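Local coordinates for protein nucleoside-diphosphate-sugar pyrophosphorylase (Vibrio cholerae, PDB 4EVW) that probably transfers a nucleotidyl group to a sugar phosphate with release of pyrophosphate, as nucleotide-sugar pyrophosphorylases do, at residues A[136-141]-A[166-171]. The protein carries 1 engineered substitution. Numbering follows the deposited sequence.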
loop_
_atom_site.group_PDB
_atom_site.type_symbol
_atom_site.label_atom_id
_atom_site.label_comp_id
_atom_site.label_asym_id
_atom_site.label_seq_id
_atom_site.Cartn_x
_atom_site.Cartn_y
_atom_site.Cartn_z
ATOM N N VAL A 136 -6.137 -0.124 10.241
ATOM C CA VAL A 136 -7.055 -1.255 10.220
ATOM C C VAL A 136 -8.517 -0.855 10.381
ATOM O O VAL A 136 -8.826 0.261 10.800
ATOM C CB VAL A 136 -6.708 -2.269 11.351
ATOM C CG1 VAL A 136 -5.315 -2.852 11.130
ATOM C CG2 VAL A 136 -6.781 -1.581 12.722
ATOM N N PHE A 137 -9.413 -1.768 10.019
ATOM C CA PHE A 137 -10.842 -1.547 10.185
ATOM C C PHE A 137 -11.435 -2.860 10.685
ATOM O O PHE A 137 -10.804 -3.917 10.595
ATOM C CB PHE A 137 -11.522 -1.111 8.872
ATOM C CG PHE A 137 -11.650 -2.203 7.852
ATOM C CD1 PHE A 137 -10.549 -2.621 7.116
ATOM C CD2 PHE A 137 -12.878 -2.814 7.626
ATOM C CE1 PHE A 137 -10.666 -3.626 6.169
ATOM C CE2 PHE A 137 -13.008 -3.824 6.679
ATOM C CZ PHE A 137 -11.899 -4.231 5.950
ATOM N N GLN A 138 -12.640 -2.783 11.233
ATOM C CA GLN A 138 -13.316 -3.960 11.763
ATOM C C GLN A 138 -13.935 -4.659 10.556
ATOM O O GLN A 138 -15.022 -4.294 10.114
ATOM C CB GLN A 138 -14.402 -3.515 12.745
ATOM C CG GLN A 138 -14.739 -4.535 13.814
ATOM C CD GLN A 138 -13.729 -4.552 14.947
ATOM O OE1 GLN A 138 -13.655 -3.616 15.745
ATOM N NE2 GLN A 138 -12.940 -5.618 15.020
ATOM N N GLY A 139 -13.249 -5.667 10.025
ATOM C CA GLY A 139 -13.744 -6.325 8.827
ATOM C C GLY A 139 -14.333 -7.720 8.857
ATOM O O GLY A 139 -14.061 -8.525 9.750
ATOM N N GLY A 140 -15.134 -8.007 7.835
ATOM C CA GLY A 140 -15.776 -9.302 7.732
ATOM C C GLY A 140 -15.056 -10.292 6.838
ATOM O O GLY A 140 -14.456 -9.927 5.827
ATOM N N GLY A 141 -15.117 -11.560 7.218
ATOM C CA GLY A 141 -14.483 -12.584 6.415
ATOM C C GLY A 141 -13.041 -12.879 6.764
ATOM O O GLY A 141 -12.493 -12.359 7.742
ATOM N N ILE A 166 -5.975 -14.135 12.553
ATOM C CA ILE A 166 -5.522 -14.121 13.926
ATOM C C ILE A 166 -6.221 -13.050 14.767
ATOM O O ILE A 166 -5.942 -12.917 15.954
ATOM C CB ILE A 166 -4.011 -13.895 13.966
ATOM C CG1 ILE A 166 -3.673 -12.580 13.263
ATOM C CG2 ILE A 166 -3.300 -15.038 13.247
ATOM C CD1 ILE A 166 -2.210 -12.233 13.306
ATOM N N SER A 167 -7.125 -12.291 14.151
ATOM C CA SER A 167 -7.859 -11.236 14.856
ATOM C C SER A 167 -8.969 -10.742 13.947
ATOM O O SER A 167 -9.176 -11.287 12.866
ATOM C CB SER A 167 -6.939 -10.050 15.161
ATOM O OG SER A 167 -6.805 -9.223 14.013
ATOM N N ASP A 168 -9.690 -9.713 14.379
ATOM C CA ASP A 168 -10.718 -9.156 13.514
ATOM C C ASP A 168 -10.371 -7.721 13.117
ATOM O O ASP A 168 -11.243 -6.940 12.744
ATOM C CB ASP A 168 -12.120 -9.253 14.141
ATOM C CG ASP A 168 -12.211 -8.598 15.490
ATOM O OD1 ASP A 168 -11.163 -8.192 16.022
ATOM O OD2 ASP A 168 -13.339 -8.501 16.020
ATOM N N LEU A 169 -9.084 -7.386 13.197
ATOM C CA LEU A 169 -8.594 -6.073 12.779
ATOM C C LEU A 169 -7.945 -6.325 11.419
ATOM O O LEU A 169 -6.862 -6.906 11.338
ATOM C CB LEU A 169 -7.552 -5.537 13.760
ATOM C CG LEU A 169 -8.035 -5.328 15.200
ATOM C CD1 LEU A 169 -6.889 -4.854 16.065
ATOM C CD2 LEU A 169 -9.170 -4.319 15.212
ATOM N N CYS A 170 -8.611 -5.881 10.358
ATOM C CA CYS A 170 -8.128 -6.098 8.996
ATOM C C CYS A 170 -7.466 -4.880 8.379
ATOM O O CYS A 170 -7.950 -3.757 8.522
ATOM C CB CYS A 170 -9.294 -6.532 8.113
ATOM S SG CYS A 170 -10.319 -7.795 8.896
ATOM N N SER A 171 -6.371 -5.116 7.663
ATOM C CA SER A 171 -5.640 -4.030 7.022
ATOM C C SER A 171 -6.420 -3.342 5.913
ATOM O O SER A 171 -7.090 -3.988 5.102
ATOM C CB SER A 171 -4.313 -4.544 6.448
ATOM O OG SER A 171 -3.677 -3.527 5.690
#
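Cys170 SG stands above one face of the Phe137 ring, 5.2 Å from its centroid, a distant sulfur-aromatic contact, while Ser171 O lies in the ring plane at the edge, 3.7 Å from Phe137 CE1. Cys170 CB comes to the same CE1 at 3.8 Å. The ring reaches this place because CG of Phe137 sits between its own backbone N and carbonyl carbon (chi1 72°), which lays the CD1/CE1 side of the ring beside Cys170. SG also touches Gly139 CA. The second pair of flat groups is polar: the Gln138 amide and the Asp168 carboxylate are turned 55° against each other. With its chain bent at chi2 (79°), Gln138 carries NE2 over to Asp168 and gives a weak hydrogen bond to the backbone O of that residue (3.1 Å); the nearby carboxylate oxygens are poorly aligned for bonding, so any attraction there is probably a loose charge-dipole one.

Two straighter backbone bonds hold the antiparallel strands together, Phe137 N to Cys170 O (2.9 Å) and Cys170 N to Phe137 O (3.0 Å), making Phe137 and Cys170 a hydrogen-bonded pair. Cys170 O takes a further CA-H···O contact from Val136 CA at 3.2 Å. Val136 CB meets Leu169 CB, the Leu169 side chain lying on the sheet face away from Phe137 and Cys170. Ser167 OG accepts from Leu169 N, closing an ST turn, and is also hydrogen-bonded to Ala147 O.

This antiparallel pairing belongs to a mixed sheet consistent with the alpha/beta fold of nucleotidyltransferases. Strand 132-138 also pairs antiparallel with 174-177 and parallel with 219-223, whose Tyr221 touches both Val136 and Leu169; Trp144 meets the Phe137 ring edge-to-face and touches Cys170, and Phe146 of strand 146-149 packs on Cys170.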